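Local coordinates for protein post-proline cleaving enzyme (Rickettsia typhi, PDB 4HVT) that probably cleaves peptides on the carboxyl side of proline, as a serine-type oligopeptidase of the prolyl oligopeptidase family, at residues A[94-100]-A[112-118]; A[264-268]-A[606-610]; A[360-364]-A[375-379]; A[583-587]-A[701-706]. All blocks are in the same frame, centred on the assembly; numbering follows the deposited sequence.

Overall arrangement
Two of the four contacts, interactions 1 and 3, pair neighbouring antiparallel strands in separate sheets of the beta-propeller, their centres 32 Å apart. Interaction 4 belongs to the alpha/beta-hydrolase domain, where helix 688-706 packs on strand 585-589 of the eight-stranded sheet; its centre is 46 Å from that of interaction 3, on the opposite side of the chain's centre. Interaction 2 bridges the two domains: propeller loop 264-268 meets the start of helix 608-611, with its nearest atoms about 17 Å from those of interaction 4. Trp607 of interaction 2 and Ala587 of interaction 4 lie near, without touching, the probable nucleophile elbow around Ser566, and Trp607 also lies near the presumed Ser566-His682-Asp649 triad.

Interaction 1: residues A[94-100]-A[112-118]; sequences QGLWRRT and WEVLIDF
Arg98 lays its side chain, from CG outward, over one face of the indole of Trp112. CG sits between the backbone N and the carbonyl carbon (chi1 63°), and from there the chain runs extended. CB of Arg98 lies 3.3 Å from Glu113 O, CG passes Trp112 CE3, and CD rests against Trp112 CB and CG. NE then stands over the ring, and the guanidinium lies flat on it, planes 5° apart. CZ is 3.4 Å from the centroid of the five-membered ring, a cation-pi stack, while Asn85 holds NE from the adjoining strand. Thr100 CG2 packs on the opposite face of the indole.

The side chains of Trp97, Arg99 and Glu113 lie on the other face of this antiparallel propeller sheet. Arg99 NE bonds to Glu113 OE1 (2.9 Å), and NH2 reaches the same oxygen at 3.3 Å; water 1 joins NH2 to OE2, which also pairs with Lys166. A classic beta bulge lets Trp97 O accept from both Leu115 N (2.7 Å) and Ile116 N (3.1 Å), and Leu115 CD1 sits over the Trp97 six-membered ring. Within this strand pair the charge of Arg98 probably gains from the indole face and that of Arg99 from the carboxylate; Tyr82 adds a pi partner to Arg99.

Interaction 2: residues A[264-268]-A[606-610]; sequences KDFYN and SWVTE
With chi1 at -155°, Phe266 carries its ring away from its own backbone N and in beside Ser606 O and the indole of Trp607, while Tyr267, at chi1 -65°, swings CG away from its carbonyl carbon and sends its hydroxyl to Glu610. On the facing segment Thr609 places OG1 between its backbone N and carbonyl carbon, from where it can reach across to the loop.

Thr609 OG1 donates to Asp265 O at 2.7 Å, almost in line with the carbonyl bond. The same carbonyl also accepts from water 2, which donates to Ser606 O as well and accepts from Thr609 N. Tyr267 OH donates to Glu610 OE1 at 2.6 Å, meeting the oxygen from above the carboxylate plane, 43° out of it. His527 bonds to OE1 too, and Arg535 forms a salt bridge with OE2. Alongside these polar links, Trp607 turns the edge of its five-membered ring toward the face of Phe266 in an offset edge-to-face pair, with Phe266 CE1 3.9 Å from Trp607 CD1; Phe488 adjoins both rings.

The loop is itself braced by Asp265 OD1, which accepts from Tyr267 N, an Asx turn, and at 2.8 Å from Asn268 N, which extends it to an Asx motif. Asn268 ND2 adds bonds to both carboxylate oxygens. This propeller loop meets the start of helix 608-611 in the hydrolase domain through hydroxyl donors, a carboxylate acceptor and aromatic rings. The negative charge of Glu610 probably strengthens the short bond from Tyr267, while Arg535 would offset part of that charge.

Interaction 3: residues A[360-364]-A[375-379]; sequences DRVFL and VTFTL
Val362 and Phe377 face each other in a beta hairpin of the propeller, formed by strands 362-368 and 371-380, as an antiparallel hydrogen-bonded pair. The phenyl ring of Phe377 leans back across the pair: CG lies between the backbone N and the carbonyl carbon (chi1 52°), which brings one ring face under Val362. CB of Val362 stands 4.0 Å from the ring centroid and CG1 is 3.6 Å from Phe377 CZ, while Leu364 CB approaches the ring edge. Beyond it, Leu364 and Val375 run side by side in the same direction, with Leu364 CB against Val375 CG2. Ile355 of the adjoining strand and Phe298 of another propeller sheet also touch Val362.

Phe363 and Thr376, a non-hydrogen-bonded pair, extend together from the other side of the sheet. The methyl CG2 of Thr376 sits over the centre of the Phe363 ring, 3.6 Å from its centroid, and Trp426 meets this ring edge-to-face. Next to them, water 3 links Thr376 OG1 to Arg361 NE.

At the open end of the hairpin Asp360 O is gripped from opposite faces of its carbonyl plane: Arg361 NH1 donates at 2.8 Å, and Thr378 OG1 at 3.0 Å.

Interaction 4: residues A[583-587]-A[701-706]; sequences FGAVA and FFANAL
The phenyl ring of Phe702 runs beside strand 585-589, with CE1 3.8 Å from Ala585 CB and CE2 3.5 Å from Ala587 CB; both methyls approach it obliquely. One face of this ring is occupied by its helix neighbour Phe701, whose CD2 stands 3.9 Å above the plane, over the ring centre. The second ring, that of Phe701, meets the strand backbone itself. Its CE2 comes to 3.3 Å from Val586 O and its CZ to 4.1 Å from Ala585 CB, again at a slant. The two phenyl groups thus touch each other as well as the strand.

Torsions separate them. Phe701 has CG opposite its backbone N (chi1 164°), which directs the ring to the Val586 carbonyl, whereas in Phe702 CG lies anti to the carbonyl carbon (chi1 -85°), a setting that turns the ring to the alanines.

Ala585 is the hub of the contact. Besides the two rings, its CB touches Ala705 CB at 3.8 Å and Leu706 CD2 at 3.7 Å, so four helix side chains converge on one methyl group. Gly584, just before the strand, lies near the same leucine branch. No hydrogen bond crosses the interface, and the small alanines let the helix aromatics come close to the sheet.

Val586 points away from the helix, onto Val572 and Met576 of helix 567-578, so strand 585-589 has a helix on either side. Layering of this kind, with segment 701-706 of the C-terminal helix at 168° to strand 585-587, nearly antiparallel, is typical of the three-layered alpha/beta-hydrolase fold.

Interaction 1: residues A[94-100]-A[112-118]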
loop_
_atom_site.group_PDB
_atom_site.type_symbol
_atom_site.label_atom_id
_atom_site.label_comp_id
_atom_site.label_asym_id
_atom_site.label_seq_id
_atom_site.Cartn_x
_atom_site.Cartn_y
_atom_site.Cartn_z
ATOM N N GLN A 94 14.128 12.443 7.057
ATOM C CA GLN A 94 14.234 10.986 7.038
ATOM C C GLN A 94 13.456 10.399 8.206
ATOM O O GLN A 94 12.815 9.383 8.072
ATOM C CB GLN A 94 15.702 10.576 7.054
ATOM C CG GLN A 94 15.890 9.199 6.471
ATOM C CD GLN A 94 15.502 9.160 4.999
ATOM O OE1 GLN A 94 16.079 9.863 4.186
ATOM N NE2 GLN A 94 14.427 8.438 4.700
ATOM N N GLY A 95 13.491 11.105 9.349
ATOM C CA GLY A 95 12.565 10.829 10.453
ATOM C C GLY A 95 13.145 10.308 11.761
ATOM O O GLY A 95 14.302 9.865 11.832
ATOM N N LEU A 96 12.286 10.332 12.783
ATOM C CA LEU A 96 12.587 9.941 14.133
ATOM C C LEU A 96 11.654 8.825 14.544
ATOM O O LEU A 96 10.436 8.981 14.502
ATOM C CB LEU A 96 12.303 11.110 15.090
ATOM C CG LEU A 96 13.120 12.381 14.875
ATOM C CD1 LEU A 96 12.647 13.466 15.836
ATOM C CD2 LEU A 96 14.613 12.136 14.985
ATOM N N TRP A 97 12.217 7.706 14.982
ATOM C CA TRP A 97 11.450 6.709 15.706
ATOM C C TRP A 97 11.527 7.029 17.202
ATOM O O TRP A 97 12.607 7.222 17.761
ATOM C CB TRP A 97 11.961 5.315 15.383
ATOM C CG TRP A 97 11.213 4.169 16.038
ATOM C CD1 TRP A 97 9.888 3.884 15.941
ATOM C CD2 TRP A 97 11.804 3.097 16.795
ATOM N NE1 TRP A 97 9.590 2.737 16.667
ATOM C CE2 TRP A 97 10.758 2.212 17.156
ATOM C CE3 TRP A 97 13.127 2.801 17.203
ATOM C CZ2 TRP A 97 10.979 1.071 17.942
ATOM C CZ3 TRP A 97 13.348 1.678 17.963
ATOM C CH2 TRP A 97 12.281 0.800 18.307
ATOM N N ARG A 98 10.347 7.189 17.804
ATOM C CA ARG A 98 10.242 7.790 19.140
ATOM C C ARG A 98 9.060 7.231 19.945
ATOM O O ARG A 98 8.206 6.486 19.417
ATOM C CB ARG A 98 10.199 9.315 19.026
ATOM C CG ARG A 98 9.015 9.822 18.290
ATOM C CD ARG A 98 9.050 11.354 18.098
ATOM N NE ARG A 98 7.732 11.714 17.691
ATOM C CZ ARG A 98 7.259 12.957 17.625
ATOM N NH1 ARG A 98 8.042 13.990 17.913
ATOM N NH2 ARG A 98 6.008 13.153 17.233
ATOM N N ARG A 99 9.116 7.456 21.247
ATOM C CA ARG A 99 8.072 6.953 22.127
ATOM C C ARG A 99 7.743 7.886 23.287
ATOM O O ARG A 99 8.556 8.728 23.714
ATOM C CB ARG A 99 8.437 5.564 22.671
ATOM C CG ARG A 99 9.563 5.579 23.654
ATOM C CD ARG A 99 9.839 4.197 24.207
ATOM N NE ARG A 99 10.737 4.273 25.338
ATOM C CZ ARG A 99 10.900 3.272 26.194
ATOM N NH1 ARG A 99 10.261 2.140 25.988
ATOM N NH2 ARG A 99 11.695 3.411 27.227
ATOM N N THR A 100 6.548 7.680 23.823
ATOM C CA THR A 100 6.117 8.409 25.020
ATOM C C THR A 100 5.186 7.547 25.853
ATOM O O THR A 100 4.427 6.695 25.336
ATOM C CB THR A 100 5.438 9.748 24.650
ATOM O OG1 THR A 100 5.470 10.650 25.761
ATOM C CG2 THR A 100 4.021 9.554 24.243
ATOM N N TRP A 112 8.413 13.424 23.967
ATOM C CA TRP A 112 8.804 12.214 23.216
ATOM C C TRP A 112 10.266 11.873 23.546
ATOM O O TRP A 112 11.079 12.763 23.766
ATOM C CB TRP A 112 8.622 12.397 21.707
ATOM C CG TRP A 112 7.209 12.528 21.223
ATOM C CD1 TRP A 112 6.538 13.716 20.967
ATOM C CD2 TRP A 112 6.280 11.492 20.963
ATOM N NE1 TRP A 112 5.288 13.459 20.528
ATOM C CE2 TRP A 112 5.088 12.103 20.523
ATOM C CE3 TRP A 112 6.337 10.088 21.034
ATOM C CZ2 TRP A 112 3.969 11.376 20.154
ATOM C CZ3 TRP A 112 5.197 9.358 20.679
ATOM C CH2 TRP A 112 4.016 10.023 20.272
ATOM N N GLU A 113 10.550 10.595 23.699
ATOM C CA GLU A 113 11.905 10.071 23.843
ATOM C C GLU A 113 12.327 9.609 22.428
ATOM O O GLU A 113 11.693 8.697 21.869
ATOM C CB GLU A 113 11.883 8.904 24.817
ATOM C CG GLU A 113 13.205 8.180 24.864
ATOM C CD GLU A 113 13.304 7.158 25.973
ATOM O OE1 GLU A 113 12.276 6.510 26.334
ATOM O OE2 GLU A 113 14.459 7.029 26.465
ATOM N N VAL A 114 13.383 10.199 21.868
ATOM C CA VAL A 114 13.834 9.797 20.516
ATOM C C VAL A 114 14.637 8.512 20.682
ATOM O O VAL A 114 15.504 8.406 21.573
ATOM C CB VAL A 114 14.712 10.868 19.831
ATOM C CG1 VAL A 114 15.311 10.334 18.522
ATOM C CG2 VAL A 114 13.923 12.136 19.531
ATOM N N LEU A 115 14.331 7.529 19.856
ATOM C CA LEU A 115 15.014 6.232 19.926
ATOM C C LEU A 115 16.040 6.085 18.806
ATOM O O LEU A 115 17.164 5.712 19.065
ATOM C CB LEU A 115 13.992 5.114 19.851
ATOM C CG LEU A 115 12.913 5.109 20.917
ATOM C CD1 LEU A 115 11.869 4.047 20.667
ATOM C CD2 LEU A 115 13.553 4.999 22.313
ATOM N N ILE A 116 15.624 6.366 17.573
ATOM C CA ILE A 116 16.504 6.376 16.430
ATOM C C ILE A 116 16.205 7.573 15.556
ATOM O O ILE A 116 15.063 7.767 15.139
ATOM C CB ILE A 116 16.442 5.107 15.538
ATOM C CG1 ILE A 116 16.749 3.851 16.365
ATOM C CG2 ILE A 116 17.475 5.263 14.448
ATOM C CD1 ILE A 116 16.463 2.532 15.678
ATOM N N ASP A 117 17.259 8.354 15.290
ATOM C CA ASP A 117 17.214 9.485 14.357
ATOM C C ASP A 117 17.819 9.030 13.016
ATOM O O ASP A 117 19.062 8.893 12.874
ATOM C CB ASP A 117 17.980 10.678 14.955
ATOM C CG ASP A 117 17.966 11.923 14.070
ATOM O OD1 ASP A 117 17.831 11.827 12.849
ATOM O OD2 ASP A 117 18.120 13.077 14.614
ATOM N N PHE A 118 16.950 8.880 12.015
ATOM C CA PHE A 118 17.382 8.353 10.713
ATOM C C PHE A 118 18.105 9.401 9.890
ATOM O O PHE A 118 18.868 9.066 9.004
ATOM C CB PHE A 118 16.219 7.712 9.912
ATOM C CG PHE A 118 15.812 6.404 10.471
ATOM C CD1 PHE A 118 14.961 6.339 11.581
ATOM C CD2 PHE A 118 16.363 5.233 9.999
ATOM C CE1 PHE A 118 14.661 5.107 12.166
ATOM C CE2 PHE A 118 16.040 4.002 10.592
ATOM C CZ PHE A 118 15.210 3.948 11.675
HETATM O O HOH W 1 14.355 4.901 28.005
#

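Interaction 2: residues A[264-268]-A[606-610]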
loop_
_atom_site.group_PDB
_atom_site.type_symbol
_atom_site.label_atom_id
_atom_site.label_comp_id
_atom_site.label_asym_id
_atom_site.label_seq_id
_atom_site.Cartn_x
_atom_site.Cartn_y
_atom_site.Cartn_z
ATOM N N LYS A 264 2.761 -18.605 -5.264
ATOM C CA LYS A 264 3.043 -19.249 -6.557
ATOM C C LYS A 264 2.814 -18.291 -7.734
ATOM O O LYS A 264 3.656 -18.179 -8.641
ATOM C CB LYS A 264 2.148 -20.466 -6.726
ATOM C CG LYS A 264 2.155 -21.456 -5.560
ATOM C CD LYS A 264 1.063 -22.525 -5.800
ATOM C CE LYS A 264 1.474 -23.465 -6.928
ATOM N NZ LYS A 264 0.329 -24.302 -7.412
ATOM N N ASP A 265 1.662 -17.667 -7.770
ATOM C CA ASP A 265 1.243 -16.853 -8.948
ATOM C C ASP A 265 0.481 -15.572 -8.611
ATOM O O ASP A 265 -0.304 -15.049 -9.433
ATOM C CB ASP A 265 0.422 -17.750 -9.870
ATOM C CG ASP A 265 -0.959 -18.082 -9.303
ATOM O OD1 ASP A 265 -1.279 -17.651 -8.199
ATOM O OD2 ASP A 265 -1.745 -18.756 -10.019
ATOM N N PHE A 266 0.808 -15.023 -7.440
ATOM C CA PHE A 266 0.232 -13.821 -6.872
ATOM C C PHE A 266 -0.999 -14.133 -5.990
ATOM O O PHE A 266 -1.103 -13.582 -4.884
ATOM C CB PHE A 266 -0.078 -12.733 -7.891
ATOM C CG PHE A 266 -0.079 -11.367 -7.279
ATOM C CD1 PHE A 266 1.106 -10.684 -7.135
ATOM C CD2 PHE A 266 -1.257 -10.824 -6.806
ATOM C CE1 PHE A 266 1.107 -9.430 -6.513
ATOM C CE2 PHE A 266 -1.260 -9.566 -6.175
ATOM C CZ PHE A 266 -0.083 -8.878 -6.084
ATOM N N TYR A 267 -1.907 -14.995 -6.472
ATOM C CA TYR A 267 -3.183 -15.312 -5.775
ATOM C C TYR A 267 -3.236 -16.681 -5.151
ATOM O O TYR A 267 -3.996 -16.897 -4.193
ATOM C CB TYR A 267 -4.385 -15.136 -6.729
ATOM C CG TYR A 267 -4.536 -13.689 -7.148
ATOM C CD1 TYR A 267 -4.989 -12.722 -6.276
ATOM C CD2 TYR A 267 -4.120 -13.286 -8.429
ATOM C CE1 TYR A 267 -5.057 -11.381 -6.653
ATOM C CE2 TYR A 267 -4.181 -11.948 -8.811
ATOM C CZ TYR A 267 -4.657 -11.001 -7.912
ATOM O OH TYR A 267 -4.694 -9.654 -8.308
ATOM N N ASN A 268 -2.402 -17.620 -5.607
ATOM C CA ASN A 268 -2.356 -18.973 -5.048
ATOM C C ASN A 268 -1.040 -19.270 -4.348
ATOM O O ASN A 268 -0.014 -18.749 -4.739
ATOM C CB ASN A 268 -2.570 -20.025 -6.160
ATOM C CG ASN A 268 -3.959 -19.923 -6.772
ATOM O OD1 ASN A 268 -4.957 -20.365 -6.180
ATOM N ND2 ASN A 268 -4.025 -19.358 -7.945
ATOM N N SER A 606 5.508 -10.941 -11.633
ATOM C CA SER A 606 4.544 -11.192 -10.550
ATOM C C SER A 606 3.076 -10.954 -10.922
ATOM O O SER A 606 2.185 -11.449 -10.278
ATOM C CB SER A 606 5.007 -10.507 -9.300
ATOM O OG SER A 606 4.898 -9.199 -9.427
ATOM N N TRP A 607 2.821 -10.216 -11.986
ATOM C CA TRP A 607 1.472 -9.796 -12.338
ATOM C C TRP A 607 0.867 -10.425 -13.583
ATOM O O TRP A 607 -0.153 -9.939 -14.069
ATOM C CB TRP A 607 1.431 -8.280 -12.460
ATOM C CG TRP A 607 2.068 -7.584 -11.273
ATOM C CD1 TRP A 607 1.746 -7.761 -9.938
ATOM C CD2 TRP A 607 3.148 -6.618 -11.307
ATOM N NE1 TRP A 607 2.544 -6.965 -9.169
ATOM C CE2 TRP A 607 3.441 -6.304 -9.965
ATOM C CE3 TRP A 607 3.913 -6.023 -12.342
ATOM C CZ2 TRP A 607 4.428 -5.409 -9.606
ATOM C CZ3 TRP A 607 4.945 -5.140 -12.000
ATOM C CH2 TRP A 607 5.173 -4.823 -10.591
ATOM N N VAL A 608 1.420 -11.533 -14.037
ATOM C CA VAL A 608 0.864 -12.198 -15.170
ATOM C C VAL A 608 -0.606 -12.584 -14.954
ATOM O O VAL A 608 -1.402 -12.586 -15.876
ATOM C CB VAL A 608 1.724 -13.425 -15.546
ATOM C CG1 VAL A 608 0.998 -14.207 -16.613
ATOM C CG2 VAL A 608 3.090 -12.951 -16.051
ATOM N N THR A 609 -0.982 -12.972 -13.726
ATOM C CA THR A 609 -2.368 -13.344 -13.456
ATOM C C THR A 609 -3.277 -12.144 -13.331
ATOM O O THR A 609 -4.507 -12.314 -13.350
ATOM C CB THR A 609 -2.471 -14.243 -12.187
ATOM O OG1 THR A 609 -1.877 -13.553 -11.077
ATOM C CG2 THR A 609 -1.808 -15.565 -12.417
ATOM N N GLU A 610 -2.720 -10.934 -13.199
ATOM C CA GLU A 610 -3.507 -9.716 -13.174
ATOM C C GLU A 610 -3.789 -9.205 -14.596
ATOM O O GLU A 610 -4.870 -8.730 -14.844
ATOM C CB GLU A 610 -2.872 -8.608 -12.324
ATOM C CG GLU A 610 -3.762 -7.396 -12.153
ATOM C CD GLU A 610 -4.979 -7.576 -11.273
ATOM O OE1 GLU A 610 -5.110 -8.700 -10.711
ATOM O OE2 GLU A 610 -5.800 -6.587 -11.152
HETATM O O HOH W 2 1.261 -13.710 -11.732
#

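Interaction 3: residues A[360-364]-A[375-379]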
loop_
_atom_site.group_PDB
_atom_site.type_symbol
_atom_site.label_atom_id
_atom_site.label_comp_id
_atom_site.label_asym_id
_atom_site.label_seq_id
_atom_site.Cartn_x
_atom_site.Cartn_y
_atom_site.Cartn_z
ATOM N N ASP A 360 -7.849 -9.928 24.920
ATOM C CA ASP A 360 -9.086 -10.626 25.189
ATOM C C ASP A 360 -10.214 -10.329 24.178
ATOM O O ASP A 360 -11.328 -10.768 24.371
ATOM C CB ASP A 360 -9.534 -10.341 26.613
ATOM C CG ASP A 360 -9.854 -8.906 26.838
ATOM O OD1 ASP A 360 -9.777 -8.092 25.908
ATOM O OD2 ASP A 360 -10.178 -8.583 28.002
ATOM N N ARG A 361 -9.910 -9.668 23.059
ATOM C CA ARG A 361 -10.926 -9.431 22.037
ATOM C C ARG A 361 -10.347 -9.581 20.625
ATOM O O ARG A 361 -9.180 -9.245 20.385
ATOM C CB ARG A 361 -11.490 -7.986 22.170
ATOM C CG ARG A 361 -12.308 -7.818 23.437
ATOM C CD ARG A 361 -13.661 -8.493 23.333
ATOM N NE ARG A 361 -14.515 -8.194 24.459
ATOM C CZ ARG A 361 -14.500 -8.882 25.611
ATOM N NH1 ARG A 361 -13.610 -9.876 25.820
ATOM N NH2 ARG A 361 -15.342 -8.568 26.616
ATOM N N VAL A 362 -11.209 -9.991 19.706
ATOM C CA VAL A 362 -10.921 -9.962 18.282
ATOM C C VAL A 362 -11.826 -8.878 17.677
ATOM O O VAL A 362 -13.016 -8.838 17.977
ATOM C CB VAL A 362 -11.302 -11.281 17.664
ATOM C CG1 VAL A 362 -11.025 -11.249 16.176
ATOM C CG2 VAL A 362 -10.564 -12.422 18.409
ATOM N N PHE A 363 -11.249 -7.993 16.875
ATOM C CA PHE A 363 -11.963 -6.976 16.139
ATOM C C PHE A 363 -12.063 -7.396 14.677
ATOM O O PHE A 363 -11.042 -7.758 14.052
ATOM C CB PHE A 363 -11.148 -5.664 16.157
ATOM C CG PHE A 363 -11.202 -4.935 17.471
ATOM C CD1 PHE A 363 -10.614 -5.443 18.636
ATOM C CD2 PHE A 363 -11.757 -3.685 17.522
ATOM C CE1 PHE A 363 -10.625 -4.722 19.815
ATOM C CE2 PHE A 363 -11.805 -2.994 18.712
ATOM C CZ PHE A 363 -11.236 -3.465 19.825
ATOM N N LEU A 364 -13.283 -7.407 14.161
ATOM C CA LEU A 364 -13.560 -7.745 12.810
ATOM C C LEU A 364 -14.054 -6.472 12.156
ATOM O O LEU A 364 -15.153 -6.002 12.439
ATOM C CB LEU A 364 -14.629 -8.821 12.718
ATOM C CG LEU A 364 -15.279 -9.078 11.345
ATOM C CD1 LEU A 364 -14.260 -9.462 10.282
ATOM C CD2 LEU A 364 -16.455 -9.981 11.415
ATOM N N VAL A 375 -17.180 -5.081 14.630
ATOM C CA VAL A 375 -17.686 -5.844 15.765
ATOM C C VAL A 375 -16.481 -6.440 16.503
ATOM O O VAL A 375 -15.403 -6.541 15.978
ATOM C CB VAL A 375 -18.609 -7.045 15.378
ATOM C CG1 VAL A 375 -19.856 -6.580 14.669
ATOM C CG2 VAL A 375 -17.873 -8.109 14.568
ATOM N N THR A 376 -16.714 -6.728 17.783
ATOM C CA THR A 376 -15.770 -7.436 18.625
ATOM C C THR A 376 -16.396 -8.701 19.168
ATOM O O THR A 376 -17.588 -8.791 19.395
ATOM C CB THR A 376 -15.193 -6.589 19.803
ATOM O OG1 THR A 376 -16.202 -6.319 20.784
ATOM C CG2 THR A 376 -14.602 -5.275 19.316
ATOM N N PHE A 377 -15.529 -9.705 19.418
ATOM C CA PHE A 377 -15.944 -10.966 20.049
ATOM C C PHE A 377 -14.739 -11.615 20.690
ATOM O O PHE A 377 -13.633 -11.073 20.620
ATOM C CB PHE A 377 -16.601 -11.971 19.067
ATOM C CG PHE A 377 -15.794 -12.240 17.866
ATOM C CD1 PHE A 377 -15.863 -11.386 16.743
ATOM C CD2 PHE A 377 -14.990 -13.347 17.813
ATOM C CE1 PHE A 377 -15.108 -11.653 15.616
ATOM C CE2 PHE A 377 -14.217 -13.603 16.711
ATOM C CZ PHE A 377 -14.290 -12.756 15.584
ATOM N N THR A 378 -14.987 -12.704 21.406
ATOM C CA THR A 378 -13.959 -13.462 22.038
ATOM C C THR A 378 -14.269 -14.954 22.014
ATOM O O THR A 378 -15.149 -15.394 21.298
ATOM C CB THR A 378 -13.684 -12.893 23.441
ATOM O OG1 THR A 378 -12.506 -13.500 23.993
ATOM C CG2 THR A 378 -14.875 -13.113 24.371
ATOM N N LEU A 379 -13.488 -15.723 22.768
ATOM C CA LEU A 379 -13.758 -17.132 23.035
ATOM C C LEU A 379 -14.190 -17.339 24.454
ATOM O O LEU A 379 -13.601 -16.770 25.371
ATOM C CB LEU A 379 -12.502 -17.974 22.860
ATOM C CG LEU A 379 -12.083 -18.411 21.477
ATOM C CD1 LEU A 379 -10.671 -19.036 21.563
ATOM C CD2 LEU A 379 -13.060 -19.446 20.899
HETATM O O HOH W 3 -15.821 -5.749 23.473
#

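Interaction 4: residues A[583-587]-A[701-706]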
loop_
_atom_site.group_PDB
_atom_site.type_symbol
_atom_site.label_atom_id
_atom_site.label_comp_id
_atom_site.label_asym_id
_atom_site.label_seq_id
_atom_site.Cartn_x
_atom_site.Cartn_y
_atom_site.Cartn_z
ATOM N N PHE A 583 -11.137 14.590 -20.925
ATOM C CA PHE A 583 -10.205 15.063 -19.881
ATOM C C PHE A 583 -9.390 16.256 -20.273
ATOM O O PHE A 583 -9.120 16.527 -21.484
ATOM C CB PHE A 583 -9.228 13.927 -19.477
ATOM C CG PHE A 583 -9.909 12.656 -19.263
ATOM C CD1 PHE A 583 -10.699 12.487 -18.118
ATOM C CD2 PHE A 583 -9.777 11.615 -20.158
ATOM C CE1 PHE A 583 -11.385 11.318 -17.884
ATOM C CE2 PHE A 583 -10.487 10.450 -19.943
ATOM C CZ PHE A 583 -11.263 10.285 -18.825
ATOM N N GLY A 584 -9.052 17.043 -19.271
ATOM C CA GLY A 584 -8.249 18.254 -19.466
ATOM C C GLY A 584 -6.816 18.170 -18.935
ATOM O O GLY A 584 -5.959 18.981 -19.323
ATOM N N ALA A 585 -6.552 17.224 -18.041
ATOM C CA ALA A 585 -5.222 17.003 -17.472
ATOM C C ALA A 585 -5.118 15.590 -16.845
ATOM O O ALA A 585 -6.114 14.965 -16.434
ATOM C CB ALA A 585 -4.879 18.050 -16.421
ATOM N N VAL A 586 -3.912 15.092 -16.908
ATOM C CA VAL A 586 -3.603 13.760 -16.429
ATOM C C VAL A 586 -2.293 13.748 -15.622
ATOM O O VAL A 586 -1.311 14.360 -16.016
ATOM C CB VAL A 586 -3.429 12.793 -17.598
ATOM C CG1 VAL A 586 -3.225 11.377 -17.093
ATOM C CG2 VAL A 586 -4.619 12.780 -18.558
ATOM N N ALA A 587 -2.273 13.015 -14.511
ATOM C CA ALA A 587 -1.023 12.665 -13.818
ATOM C C ALA A 587 -0.899 11.137 -13.772
ATOM O O ALA A 587 -1.758 10.457 -13.255
ATOM C CB ALA A 587 -0.965 13.299 -12.444
ATOM N N PHE A 701 0.915 21.625 -11.270
ATOM C CA PHE A 701 0.513 21.149 -12.599
ATOM C C PHE A 701 -1.034 21.201 -12.740
ATOM O O PHE A 701 -1.567 21.685 -13.730
ATOM C CB PHE A 701 1.093 19.730 -12.875
ATOM C CG PHE A 701 0.435 19.014 -14.008
ATOM C CD1 PHE A 701 0.751 19.323 -15.339
ATOM C CD2 PHE A 701 -0.498 18.045 -13.772
ATOM C CE1 PHE A 701 0.140 18.630 -16.368
ATOM C CE2 PHE A 701 -1.130 17.384 -14.799
ATOM C CZ PHE A 701 -0.817 17.690 -16.095
ATOM N N PHE A 702 -1.753 20.673 -11.767
ATOM C CA PHE A 702 -3.202 20.568 -11.884
ATOM C C PHE A 702 -3.843 21.896 -11.709
ATOM O O PHE A 702 -4.828 22.200 -12.375
ATOM C CB PHE A 702 -3.755 19.550 -10.876
ATOM C CG PHE A 702 -3.701 18.128 -11.380
ATOM C CD1 PHE A 702 -4.413 17.780 -12.508
ATOM C CD2 PHE A 702 -3.039 17.120 -10.640
ATOM C CE1 PHE A 702 -4.421 16.478 -12.987
ATOM C CE2 PHE A 702 -3.053 15.830 -11.103
ATOM C CZ PHE A 702 -3.736 15.512 -12.288
ATOM N N ALA A 703 -3.310 22.693 -10.787
ATOM C CA ALA A 703 -3.909 24.000 -10.508
ATOM C C ALA A 703 -3.788 24.855 -11.760
ATOM O O ALA A 703 -4.747 25.568 -12.153
ATOM C CB ALA A 703 -3.215 24.663 -9.362
ATOM N N ASN A 704 -2.640 24.779 -12.411
ATOM C CA ASN A 704 -2.410 25.569 -13.610
ATOM C C ASN A 704 -3.202 25.050 -14.826
ATOM O O ASN A 704 -3.768 25.862 -15.595
ATOM C CB ASN A 704 -0.917 25.597 -13.900
ATOM C CG ASN A 704 -0.568 26.380 -15.133
ATOM O OD1 ASN A 704 -0.388 27.655 -15.099
ATOM N ND2 ASN A 704 -0.465 25.679 -16.240
ATOM N N ALA A 705 -3.246 23.728 -14.992
ATOM C CA ALA A 705 -3.973 23.093 -16.092
ATOM C C ALA A 705 -5.494 23.269 -16.023
ATOM O O ALA A 705 -6.159 23.466 -17.080
ATOM C CB ALA A 705 -3.604 21.601 -16.209
ATOM N N LEU A 706 -6.048 23.282 -14.811
ATOM C CA LEU A 706 -7.491 23.207 -14.640
ATOM C C LEU A 706 -8.036 24.494 -14.121
ATOM O O LEU A 706 -9.219 24.553 -13.783
ATOM C CB LEU A 706 -7.840 22.041 -13.689
ATOM C CG LEU A 706 -7.267 20.671 -14.088
ATOM C CD1 LEU A 706 -7.568 19.592 -13.044
ATOM C CD2 LEU A 706 -7.740 20.200 -15.459
#